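Side-chain contact in aclacinomycin-N/aclacinomycin-A oxidase (Streptomyces galilaeus, PDB 2IPI), which oxidises the terminal sugar of aclacinomycins in two successive oxygen-dependent steps, using a bicovalently attached FAD: residues N404-T409 against A414-I419. Residues are numbered along the deposited sequence; the frame is centred on the assembly and turned at random.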
loop_
_atom_site.group_PDB
_atom_site.type_symbol
_atom_site.label_atom_id
_atom_site.label_comp_id
_atom_site.label_asym_id
_atom_site.label_seq_id
_atom_site.Cartn_x
_atom_site.Cartn_y
_atom_site.Cartn_z
ATOM N N ASN A 404 7.708 -14.033 -0.910
ATOM C CA ASN A 404 7.304 -15.218 -1.646
ATOM C C ASN A 404 7.615 -16.514 -0.910
ATOM O O ASN A 404 7.554 -17.589 -1.500
ATOM C CB ASN A 404 8.002 -15.239 -3.026
ATOM C CG ASN A 404 7.393 -14.229 -3.972
ATOM O OD1 ASN A 404 6.562 -13.401 -3.601
ATOM N ND2 ASN A 404 7.804 -14.285 -5.242
ATOM N N SER A 405 7.943 -16.383 0.361
ATOM C CA SER A 405 8.400 -17.480 1.201
ATOM C C SER A 405 7.238 -17.960 2.075
ATOM O O SER A 405 7.260 -19.082 2.573
ATOM C CB SER A 405 9.579 -17.093 2.086
ATOM O OG SER A 405 10.559 -16.279 1.450
ATOM N N VAL A 406 6.233 -17.119 2.257
ATOM C CA VAL A 406 5.017 -17.452 2.984
ATOM C C VAL A 406 3.980 -18.136 2.105
ATOM O O VAL A 406 3.700 -17.645 1.006
ATOM C CB VAL A 406 4.387 -16.144 3.516
ATOM C CG1 VAL A 406 3.101 -16.420 4.273
ATOM C CG2 VAL A 406 5.386 -15.381 4.375
ATOM N N PRO A 407 3.362 -19.226 2.516
ATOM C CA PRO A 407 2.251 -19.818 1.749
ATOM C C PRO A 407 1.104 -18.834 1.532
ATOM O O PRO A 407 0.681 -18.101 2.429
ATOM C CB PRO A 407 1.797 -20.984 2.631
ATOM C CG PRO A 407 3.035 -21.341 3.391
ATOM C CD PRO A 407 3.653 -20.006 3.739
ATOM N N GLU A 408 0.594 -18.810 0.300
ATOM C CA GLU A 408 -0.476 -17.937 -0.166
ATOM C C GLU A 408 -1.641 -17.879 0.809
ATOM O O GLU A 408 -2.317 -16.881 1.044
ATOM C CB GLU A 408 -0.961 -18.439 -1.530
ATOM C CG GLU A 408 -2.260 -17.869 -2.045
ATOM C CD GLU A 408 -2.213 -17.496 -3.520
ATOM O OE1 GLU A 408 -1.107 -17.427 -4.098
ATOM O OE2 GLU A 408 -3.297 -17.269 -4.101
ATOM N N THR A 409 -1.880 -19.022 1.429
ATOM C CA THR A 409 -2.934 -19.204 2.393
ATOM C C THR A 409 -2.509 -18.895 3.822
ATOM O O THR A 409 -3.345 -19.101 4.691
ATOM C CB THR A 409 -3.391 -20.679 2.338
ATOM O OG1 THR A 409 -4.420 -20.908 3.306
ATOM C CG2 THR A 409 -2.219 -21.579 2.711
ATOM N N ALA A 414 -2.559 -12.802 -0.311
ATOM C CA ALA A 414 -2.429 -14.018 -1.099
ATOM C C ALA A 414 -1.274 -13.967 -2.086
ATOM O O ALA A 414 -0.606 -14.970 -2.325
ATOM C CB ALA A 414 -3.730 -14.280 -1.852
ATOM N N GLN A 415 -1.035 -12.805 -2.667
ATOM C CA GLN A 415 -0.078 -12.712 -3.771
ATOM C C GLN A 415 1.334 -13.040 -3.328
ATOM O O GLN A 415 2.111 -12.174 -2.962
ATOM C CB GLN A 415 -0.165 -11.306 -4.374
ATOM C CG GLN A 415 -1.462 -11.065 -5.131
ATOM C CD GLN A 415 -2.570 -10.474 -4.285
ATOM O OE1 GLN A 415 -3.678 -10.212 -4.778
ATOM N NE2 GLN A 415 -2.302 -10.235 -2.999
ATOM N N ARG A 416 1.695 -14.326 -3.352
ATOM C CA ARG A 416 3.026 -14.703 -2.878
ATOM C C ARG A 416 3.882 -15.329 -3.964
ATOM O O ARG A 416 4.711 -16.187 -3.668
ATOM C CB ARG A 416 2.894 -15.637 -1.661
ATOM C CG ARG A 416 2.142 -14.967 -0.517
ATOM C CD ARG A 416 2.922 -13.830 0.139
ATOM N NE ARG A 416 2.266 -13.437 1.390
ATOM C CZ ARG A 416 2.899 -12.929 2.446
ATOM N NH1 ARG A 416 4.208 -12.748 2.405
ATOM N NH2 ARG A 416 2.203 -12.609 3.535
ATOM N N ASP A 417 3.738 -14.919 -5.226
ATOM C CA ASP A 417 4.661 -15.475 -6.242
ATOM C C ASP A 417 4.700 -14.507 -7.431
ATOM O O ASP A 417 4.557 -14.926 -8.575
ATOM C CB ASP A 417 4.279 -16.881 -6.653
ATOM C CG ASP A 417 5.168 -17.573 -7.661
ATOM O OD1 ASP A 417 4.650 -18.119 -8.661
ATOM O OD2 ASP A 417 6.410 -17.602 -7.519
ATOM N N SER A 418 4.898 -13.237 -7.086
ATOM C CA SER A 418 5.065 -12.163 -8.050
ATOM C C SER A 418 6.489 -11.603 -7.985
ATOM O O SER A 418 7.142 -11.660 -6.940
ATOM C CB SER A 418 4.038 -11.054 -7.840
ATOM O OG SER A 418 2.731 -11.527 -8.157
ATOM N N ILE A 419 6.952 -11.063 -9.120
ATOM C CA ILE A 419 8.329 -10.603 -9.254
ATOM C C ILE A 419 8.399 -9.083 -9.315
ATOM O O ILE A 419 9.442 -8.489 -9.012
ATOM C CB ILE A 419 9.003 -11.179 -10.509
ATOM C CG1 ILE A 419 8.502 -10.589 -11.827
ATOM C CG2 ILE A 419 8.891 -12.704 -10.550
ATOM C CD1 ILE A 419 8.952 -11.351 -13.062
HETATM O O HOH W 1 4.455 -11.379 -4.477
#
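N404 and R416 face each other with CA atoms 4.5 Å apart, and E408 and A414 lie equally close. The two segments run antiparallel, but no backbone N-H to carbonyl bond joins them. Two weak CA-H...O contacts cross the gap; the straighter runs from CA of A414 to O of E408 (3.6 Å, 165°). The amide of N404 lies over the R416 carbonyl, its CG 3.3 Å from O of R416. Its ND2 donates to O of S418 at 3.2 Å, from above the carbonyl plane. Its OD1 accepts from a water 3.0 Å away, which also donates to O of Q415 and accepts from N of S418. Both ends of the amide are thus held, which fixes its rotation. V406 packs over one face of the R416 guanidinium, displaced toward its rim, with CG2 3.5 Å from NH1. CG of R416 lies beside its backbone N (chi1 -60°), and the chain bends at chi2 (-69°), bringing CB and CG past O of V406. D175 pairs with NH1 by a salt bridge. E408 brings OE1 within 3.1 Å of O of A414, two acceptors, and close to the E463 carboxylate; this may raise the pKa of one carboxylate. S418 OG and the D417 backbone N are both hydrogen-bonded to OE2 of E463, and D417 OD1 forms a salt bridge with R369. The loop joins neighbouring antiparallel strands 391-398 and 420-428 and doubles back on itself. The S418 side chain touches Y367 of strand 360-368, about 10 Å from the side chain of the proton acceptor Y397.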